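Local coordinates for protein xyloglucan-specific endo-beta-1,4-glucanase (Uncultured bacterium, PDB 4W88) that hydrolyses internal beta-1,4-glucosidic bonds in the backbone of xyloglucan, as an endo-acting glucanase of glycoside hydrolase family 5, at residues A[10-15]-A[55-60]; A[51-56]-A[330-335]. The protein carries 1 engineered substitution. All blocks are in the same frame, centred on the assembly; numbering follows the deposited sequence.

Contact 1: residues A[10-15]-A[55-60]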
ATOM      1  N   SER A  10      13.200  -9.030   4.018  1.00 21.06           N
ATOM      2  CA  SER A  10      14.350  -8.576   4.787  1.00 21.31           C
ATOM      3  C   SER A  10      15.330  -7.738   3.988  1.00 23.03           C
ATOM      4  O   SER A  10      16.162  -7.062   4.560  1.00 23.32           O
ATOM      5  CB  SER A  10      15.109  -9.764   5.399  1.00 22.46           C
ATOM      6  OG  SER A  10      15.833 -10.523   4.429  1.00 26.97           O
ATOM      7  N   ASN A  11      15.244  -7.811   2.661  1.00 25.82           N
ATOM      8  CA  ASN A  11      16.093  -7.011   1.772  1.00 23.24           C
ATOM      9  C   ASN A  11      15.689  -5.540   1.696  1.00 24.73           C
ATOM     10  O   ASN A  11      16.446  -4.729   1.156  1.00 23.68           O
ATOM     11  CB  ASN A  11      16.131  -7.643   0.368  1.00 26.43           C
ATOM     12  CG  ASN A  11      16.824  -8.939   0.367  1.00 28.18           C
ATOM     13  OD1 ASN A  11      18.037  -8.979   0.600  1.00 32.91           O
ATOM     14  ND2 ASN A  11      16.077 -10.026   0.275  1.00 30.24           N
ATOM     15  N   ILE A  12      14.506  -5.217   2.188  1.00 21.14           N
ATOM     16  CA  ILE A  12      13.981  -3.861   2.119  1.00 19.68           C
ATOM     17  C   ILE A  12      14.541  -3.054   3.298  1.00 18.30           C
ATOM     18  O   ILE A  12      14.470  -3.485   4.441  1.00 20.20           O
ATOM     19  CB  ILE A  12      12.436  -3.867   2.188  1.00 19.40           C
ATOM     20  CG1 ILE A  12      11.888  -4.573   0.990  1.00 21.18           C
ATOM     21  CG2 ILE A  12      11.918  -2.441   2.306  1.00 19.58           C
ATOM     22  CD1 ILE A  12      10.384  -4.783   0.977  1.00 22.77           C
ATOM     23  N   ASN A  13      15.037  -1.868   3.006  1.00 19.12           N
ATOM     24  CA  ASN A  13      15.357  -0.874   4.044  1.00 20.72           C
ATOM     25  C   ASN A  13      14.039  -0.280   4.526  1.00 19.36           C
ATOM     26  O   ASN A  13      13.592  -0.543   5.639  1.00 19.46           O
ATOM     27  CB  ASN A  13      16.307   0.216   3.515  1.00 20.58           C
ATOM     28  CG  ASN A  13      16.627   1.261   4.574  1.00 20.78           C
ATOM     29  OD1 ASN A  13      16.558   0.978   5.790  1.00 26.23           O
ATOM     30  ND2 ASN A  13      16.985   2.469   4.133  1.00 21.16           N
ATOM     31  N   ILE A  14      13.464   0.521   3.669  1.00 19.36           N
ATOM     32  CA  ILE A  14      12.183   1.187   3.912  1.00 19.31           C
ATOM     33  C   ILE A  14      11.627   1.512   2.510  1.00 16.72           C
ATOM     34  O   ILE A  14      12.390   1.683   1.554  1.00 17.17           O
ATOM     35  CB  ILE A  14      12.306   2.383   4.871  1.00 18.89           C
ATOM     36  CG1 ILE A  14      10.945   2.959   5.273  1.00 18.55           C
ATOM     37  CG2 ILE A  14      13.181   3.498   4.344  1.00 20.91           C
ATOM     38  CD1 ILE A  14      11.016   3.794   6.516  1.00 22.97           C
ATOM     39  N   GLY A  15      10.310   1.573   2.404  1.00 16.24           N
ATOM     40  CA  GLY A  15       9.665   1.863   1.142  1.00 17.18           C
ATOM     41  C   GLY A  15       8.960   3.207   1.021  1.00 16.90           C
ATOM     42  O   GLY A  15       8.806   3.965   1.959  1.00 15.94           O
ATOM     43  N   PHE A  55      15.331   4.589  -0.112  1.00 18.12           N
ATOM     44  CA  PHE A  55      14.066   3.870  -0.228  1.00 20.53           C
ATOM     45  C   PHE A  55      14.235   2.896  -1.365  1.00 16.95           C
ATOM     46  O   PHE A  55      14.009   3.233  -2.540  1.00 17.87           O
ATOM     47  CB  PHE A  55      12.930   4.814  -0.540  1.00 17.28           C
ATOM     48  CG  PHE A  55      12.632   5.857   0.528  1.00 17.21           C
ATOM     49  CD1 PHE A  55      11.778   5.580   1.609  1.00 18.13           C
ATOM     50  CD2 PHE A  55      13.062   7.158   0.359  1.00 19.42           C
ATOM     51  CE1 PHE A  55      11.430   6.594   2.482  1.00 19.63           C
ATOM     52  CE2 PHE A  55      12.701   8.163   1.241  1.00 20.12           C
ATOM     53  CZ  PHE A  55      11.922   7.877   2.321  1.00 20.05           C
ATOM     54  N   ASN A  56      14.652   1.672  -1.020  1.00 17.92           N
ATOM     55  CA  ASN A  56      14.934   0.677  -2.086  1.00 17.36           C
ATOM     56  C   ASN A  56      13.708  -0.173  -2.475  1.00 17.60           C
ATOM     57  O   ASN A  56      13.820  -1.173  -3.183  1.00 19.37           O
ATOM     58  CB  ASN A  56      16.128  -0.233  -1.767  1.00 19.04           C
ATOM     59  CG  ASN A  56      15.871  -1.143  -0.604  1.00 21.44           C
ATOM     60  OD1 ASN A  56      15.198  -0.782   0.366  1.00 20.03           O
ATOM     61  ND2 ASN A  56      16.389  -2.367  -0.721  1.00 23.24           N
ATOM     62  N   ALA A  57      12.552   0.211  -1.963  1.00 17.21           N
ATOM     63  CA  ALA A  57      11.301  -0.442  -2.264  1.00 17.17           C
ATOM     64  C   ALA A  57      10.313   0.653  -2.580  1.00 14.43           C
ATOM     65  O   ALA A  57      10.275   1.719  -1.918  1.00 15.93           O
ATOM     66  CB  ALA A  57      10.844  -1.257  -1.063  1.00 18.42           C
ATOM     67  N   ILE A  58       9.492   0.398  -3.579  1.00 14.86           N
ATOM     68  CA  ILE A  58       8.492   1.375  -4.073  1.00 14.73           C
ATOM     69  C   ILE A  58       7.150   0.642  -4.200  1.00 14.42           C
ATOM     70  O   ILE A  58       7.056  -0.439  -4.786  1.00 16.42           O
ATOM     71  CB  ILE A  58       8.908   2.025  -5.434  1.00 14.94           C
ATOM     72  CG1 ILE A  58       7.923   3.088  -5.874  1.00 15.61           C
ATOM     73  CG2 ILE A  58       9.174   0.983  -6.539  1.00 17.40           C
ATOM     74  CD1 ILE A  58       8.438   3.939  -7.030  1.00 17.85           C
ATOM     75  N   ARG A  59       6.105   1.294  -3.682  1.00 15.17           N
ATOM     76  CA  ARG A  59       4.736   0.887  -3.883  1.00 13.82           C
ATOM     77  C   ARG A  59       4.171   1.837  -4.993  1.00 14.60           C
ATOM     78  O   ARG A  59       4.306   3.070  -4.896  1.00 13.82           O
ATOM     79  CB  ARG A  59       3.931   0.904  -2.602  1.00 14.43           C
ATOM     80  CG  ARG A  59       2.467   0.532  -2.794  1.00 16.49           C
ATOM     81  CD  ARG A  59       1.911   0.241  -1.399  1.00 14.47           C
ATOM     82  NE  ARG A  59       0.528  -0.207  -1.222  1.00 15.09           N
ATOM     83  CZ  ARG A  59      -0.489   0.572  -0.925  1.00 16.35           C
ATOM     84  NH1 ARG A  59      -0.408   1.883  -0.938  1.00 14.35           N
ATOM     85  NH2 ARG A  59      -1.606  -0.012  -0.528  1.00 15.94           N
ATOM     86  N   ILE A  60       3.572   1.206  -6.023  1.00 13.63           N
ATOM     87  CA  ILE A  60       3.010   1.891  -7.158  1.00 15.22           C
ATOM     88  C   ILE A  60       1.531   1.666  -7.109  1.00 14.34           C
ATOM     89  O   ILE A  60       0.993   0.629  -7.578  1.00 15.94           O
ATOM     90  CB  ILE A  60       3.593   1.344  -8.463  1.00 15.68           C
ATOM     91  CG1 ILE A  60       5.143   1.513  -8.464  1.00 16.84           C
ATOM     92  CG2 ILE A  60       2.998   2.049  -9.680  1.00 16.51           C
ATOM     93  CD1 ILE A  60       5.926   0.797  -9.531  1.00 18.64           C
TER
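Phe55 meets Ile14 and Gly15 where the loop leading into strand 15-18 meets the chain entering strand 57-60 of the TIM barrel; the contact shows how a side-chain amide can tie the loop before the first strand to the chain entering the second. The ring of Phe55 lies alongside the Ile14 side chain, both pointing the same way, with CD1 of Phe55 3.7 Å from CG2 of Ile14. In Ile14, CG1 stands anti to the residue's own N (chi1 -172°), which leaves the CG2 methyl facing the ring. CA of Phe55 also makes a CA-H...O contact with O of Ile14, at 3.3 Å.

Asn56 comes next and carries the polar part. Its carboxamide spans two peptide groups of the loop: ND2 donates to O of Asn11 at 3.0 Å, almost exactly in the plane of the amide, while OD1 accepts from N of Asn13 at 2.9 Å, the N-H directed at a lone pair in the carbonyl plane. Both bonds are fairly straight, and together they fix the rotation of the amide. With chi1 at 67°, CG sits between the backbone N and carbonyl carbon, and the amide end comes nearer the loop. A leucine in its place would probably leave the Asn11 carbonyl and the Asn13 amide without these mates and let the loop shift against the strand.

The methyl of Ala57 packs on Ile12, CB of Ala57 lying 3.7 Å from CG2 of Ile12, and Tyr97 of the third strand touches both residues. On the backbone, CA of Gly15 lies 3.1 Å from O of Ala57, in a CA-H...O contact. Beyond it the chain leaves the loop behind, and Arg59 runs into the barrel, where its NE forms a salt bridge with OE1 of Glu145 and its NH1 another with OE2 of Glu271.

Contact 2: residues A[51-56]-A[330-335]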
ATOM      1  N   ASN A  51      15.183   5.747  -4.857  1.00 18.43           N
ATOM      2  CA  ASN A  51      16.100   4.666  -4.616  1.00 16.95           C
ATOM      3  C   ASN A  51      17.432   5.176  -4.005  1.00 17.05           C
ATOM      4  O   ASN A  51      17.973   4.630  -3.022  1.00 18.82           O
ATOM      5  CB  ASN A  51      16.413   3.886  -5.898  1.00 20.43           C
ATOM      6  CG  ASN A  51      17.196   2.619  -5.620  1.00 16.99           C
ATOM      7  OD1 ASN A  51      16.810   1.761  -4.775  1.00 19.85           O
ATOM      8  ND2 ASN A  51      18.297   2.475  -6.347  1.00 23.96           N
ATOM      9  N   ASP A  52      17.958   6.225  -4.604  1.00 18.20           N
ATOM     10  CA  ASP A  52      19.283   6.718  -4.199  1.00 18.41           C
ATOM     11  C   ASP A  52      19.309   7.223  -2.760  1.00 20.64           C
ATOM     12  O   ASP A  52      20.372   7.187  -2.076  1.00 21.40           O
ATOM     13  CB  ASP A  52      19.727   7.835  -5.135  1.00 20.19           C
ATOM     14  CG  ASP A  52      20.083   7.358  -6.553  1.00 22.73           C
ATOM     15  OD1 ASP A  52      20.365   6.145  -6.785  1.00 27.74           O
ATOM     16  OD2 ASP A  52      20.144   8.298  -7.428  1.00 29.00           O
ATOM     17  N   ARG A  53      18.144   7.684  -2.282  1.00 19.42           N
ATOM     18  CA  ARG A  53      18.095   8.308  -0.923  1.00 18.72           C
ATOM     19  C   ARG A  53      18.066   7.194   0.075  1.00 19.77           C
ATOM     20  O   ARG A  53      18.250   7.416   1.263  1.00 22.50           O
ATOM     21  CB  ARG A  53      16.834   9.193  -0.786  1.00 19.07           C
ATOM     22  CG  ARG A  53      16.778  10.150   0.402  1.00 20.46           C
ATOM     23  CD  ARG A  53      17.894  11.216   0.349  1.00 22.13           C
ATOM     24  NE  ARG A  53      17.599  12.348   1.196  1.00 24.27           N
ATOM     25  CZ  ARG A  53      17.838  12.386   2.465  1.00 24.02           C
ATOM     26  NH1 ARG A  53      18.375  11.363   3.108  1.00 22.75           N
ATOM     27  NH2 ARG A  53      17.446  13.433   3.132  1.00 27.05           N
ATOM     28  N   GLY A  54      17.752   5.966  -0.358  1.00 18.18           N
ATOM     29  CA  GLY A  54      17.638   4.867   0.574  1.00 19.32           C
ATOM     30  C   GLY A  54      16.322   4.102   0.629  1.00 17.63           C
ATOM     31  O   GLY A  54      16.193   3.121   1.371  1.00 20.31           O
ATOM     32  N   PHE A  55      15.331   4.589  -0.112  1.00 18.12           N
ATOM     33  CA  PHE A  55      14.066   3.870  -0.228  1.00 20.53           C
ATOM     34  C   PHE A  55      14.235   2.896  -1.365  1.00 16.95           C
ATOM     35  O   PHE A  55      14.009   3.233  -2.540  1.00 17.87           O
ATOM     36  CB  PHE A  55      12.930   4.814  -0.540  1.00 17.28           C
ATOM     37  CG  PHE A  55      12.632   5.857   0.528  1.00 17.21           C
ATOM     38  CD1 PHE A  55      11.778   5.580   1.609  1.00 18.13           C
ATOM     39  CD2 PHE A  55      13.062   7.158   0.359  1.00 19.42           C
ATOM     40  CE1 PHE A  55      11.430   6.594   2.482  1.00 19.63           C
ATOM     41  CE2 PHE A  55      12.701   8.163   1.241  1.00 20.12           C
ATOM     42  CZ  PHE A  55      11.922   7.877   2.321  1.00 20.05           C
ATOM     43  N   ASN A  56      14.652   1.672  -1.020  1.00 17.92           N
ATOM     44  CA  ASN A  56      14.934   0.677  -2.086  1.00 17.36           C
ATOM     45  C   ASN A  56      13.708  -0.173  -2.475  1.00 17.60           C
ATOM     46  O   ASN A  56      13.820  -1.173  -3.183  1.00 19.37           O
ATOM     47  CB  ASN A  56      16.128  -0.233  -1.767  1.00 19.04           C
ATOM     48  CG  ASN A  56      15.871  -1.143  -0.604  1.00 21.44           C
ATOM     49  OD1 ASN A  56      15.198  -0.782   0.366  1.00 20.03           O
ATOM     50  ND2 ASN A  56      16.389  -2.367  -0.721  1.00 23.24           N
ATOM     51  N   ASP A 330      15.504  16.447   7.008  1.00 24.65           N
ATOM     52  CA  ASP A 330      15.550  15.862   8.370  1.00 25.65           C
ATOM     53  C   ASP A 330      14.531  14.720   8.567  1.00 23.77           C
ATOM     54  O   ASP A 330      14.829  13.671   9.160  1.00 22.27           O
ATOM     55  CB  ASP A 330      15.306  16.941   9.414  1.00 24.68           C
ATOM     56  CG  ASP A 330      16.484  17.882   9.605  1.00 36.14           C
ATOM     57  OD1 ASP A 330      17.572  17.667   9.072  1.00 33.21           O
ATOM     58  OD2 ASP A 330      16.333  18.815  10.368  1.00 39.12           O
ATOM     59  N   ILE A 331      13.294  14.942   8.102  1.00 26.20           N
ATOM     60  CA  ILE A 331      12.293  13.875   8.091  1.00 22.98           C
ATOM     61  C   ILE A 331      12.745  12.666   7.282  1.00 20.94           C
ATOM     62  O   ILE A 331      12.693  11.496   7.741  1.00 21.48           O
ATOM     63  CB  ILE A 331      10.922  14.391   7.590  1.00 20.95           C
ATOM     64  CG1 ILE A 331      10.356  15.402   8.611  1.00 24.58           C
ATOM     65  CG2 ILE A 331       9.928  13.256   7.366  1.00 22.95           C
ATOM     66  CD1 ILE A 331       9.073  16.091   8.232  1.00 26.45           C
ATOM     67  N   VAL A 332      13.255  12.943   6.100  1.00 21.77           N
ATOM     68  CA  VAL A 332      13.688  11.867   5.207  1.00 21.50           C
ATOM     69  C   VAL A 332      14.828  11.048   5.791  1.00 19.31           C
ATOM     70  O   VAL A 332      14.787   9.801   5.737  1.00 20.46           O
ATOM     71  CB  VAL A 332      13.923  12.384   3.798  1.00 19.30           C
ATOM     72  CG1 VAL A 332      14.522  11.312   2.886  1.00 22.21           C
ATOM     73  CG2 VAL A 332      12.614  12.858   3.225  1.00 21.69           C
ATOM     74  N   ASP A 333      15.810  11.757   6.403  1.00 24.57           N
ATOM     75  CA  ASP A 333      16.947  11.094   7.016  1.00 24.30           C
ATOM     76  C   ASP A 333      16.419  10.105   8.110  1.00 23.23           C
ATOM     77  O   ASP A 333      16.909   8.978   8.260  1.00 25.18           O
ATOM     78  CB  ASP A 333      17.824  12.115   7.723  1.00 25.28           C
ATOM     79  CG  ASP A 333      18.766  12.905   6.811  1.00 27.18           C
ATOM     80  OD1 ASP A 333      18.866  12.629   5.620  1.00 27.73           O
ATOM     81  OD2 ASP A 333      19.376  13.900   7.296  1.00 29.20           O
ATOM     82  N   ALA A 334      15.436  10.557   8.914  1.00 23.37           N
ATOM     83  CA  ALA A 334      14.943   9.690   9.992  1.00 23.14           C
ATOM     84  C   ALA A 334      14.338   8.373   9.449  1.00 20.61           C
ATOM     85  O   ALA A 334      14.463   7.270  10.010  1.00 22.15           O
ATOM     86  CB  ALA A 334      13.909  10.444  10.795  1.00 23.93           C
ATOM     87  N   TYR A 335      13.725   8.476   8.275  1.00 20.66           N
ATOM     88  CA  TYR A 335      13.156   7.283   7.635  1.00 19.78           C
ATOM     89  C   TYR A 335      14.250   6.386   7.081  1.00 18.61           C
ATOM     90  O   TYR A 335      14.335   5.223   7.424  1.00 21.34           O
ATOM     91  CB  TYR A 335      12.237   7.677   6.469  1.00 18.16           C
ATOM     92  CG  TYR A 335      10.810   8.123   6.868  1.00 16.07           C
ATOM     93  CD1 TYR A 335      10.027   7.351   7.731  1.00 20.75           C
ATOM     94  CD2 TYR A 335      10.232   9.290   6.308  1.00 19.43           C
ATOM     95  CE1 TYR A 335       8.752   7.748   8.083  1.00 19.58           C
ATOM     96  CE2 TYR A 335       8.930   9.684   6.650  1.00 20.51           C
ATOM     97  CZ  TYR A 335       8.183   8.886   7.499  1.00 18.32           C
ATOM     98  OH  TYR A 335       6.896   9.241   7.873  1.00 19.81           O
TER
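Arg53 and Val332 face each other with their CA atoms 8.3 Å apart, and Phe55 and Tyr335 follow at 8.6 Å, so side chains fill the space between the two backbones. Residues 330-335 are helical throughout, whereas 51-56 run off the end of helix 44-53. Gly54 ends that helix in a Schellman motif, its positive phi of 123° turning the chain toward the next strand; its N still bonds back to O of Asn51.

Arg53 carries most of the contact. Its chain leaves with CG anti to the backbone N (chi1 -166°) and then bends at chi2, which lays the guanidinium across Val332. CG1 of Val332 stands over the centre of one guanidinium face, 3.5 Å from CZ of Arg53. At the edge, NH1 and NH2 of Arg53 grip a single carboxylate oxygen end-on: OD1 of Asp333 lies 2.9 Å from NH1 and 3.0 Å from NH2. NH1 meets it nearly along the C-O bond, NH2 from above the carboxylate plane; the two planes are 66° apart. Asp329 forms a second salt bridge with NH2, so the positive charge is probably well balanced by the two aspartates, and Trp326 adds a cation-pi contact to the guanidinium.

Deeper in, the far end of the Phe55 ring reaches the helix, CE2 lying 4.0 Å from CG1 of Val332 and CZ 4.2 Å from CB of Tyr335. One methyl of Val332 thus meets both the Phe55 ring and the guanidinium. The arrangement, a salt bridge at the outer margin over apolar side chains farther in, joins the C-terminal end of helix 44-53 to the C-terminal helix 329-336 in the outer layer of the TIM barrel.

In the fold
From the N terminus, helix 3-9 leads into the loop 10-15, which runs into the first barrel strand. The chain then passes through helix 44-53 and returns at 55-60, where contact 1 closes a loop between the approaches to the first two strands. Contact 2 starts just before that return and spans nearly the whole remaining barrel, joining 51-56 to the C-terminal helix 329-336. The two share Phe55 and Asn56, and their spans cross rather than nest. Their centres lie 10 Å apart. The side-chain amide of Asn13 probably bonds to O of Gly54, linking N-terminal loop and helix end, while Ile14 packs on Tyr335 and so brings in helix 329-336.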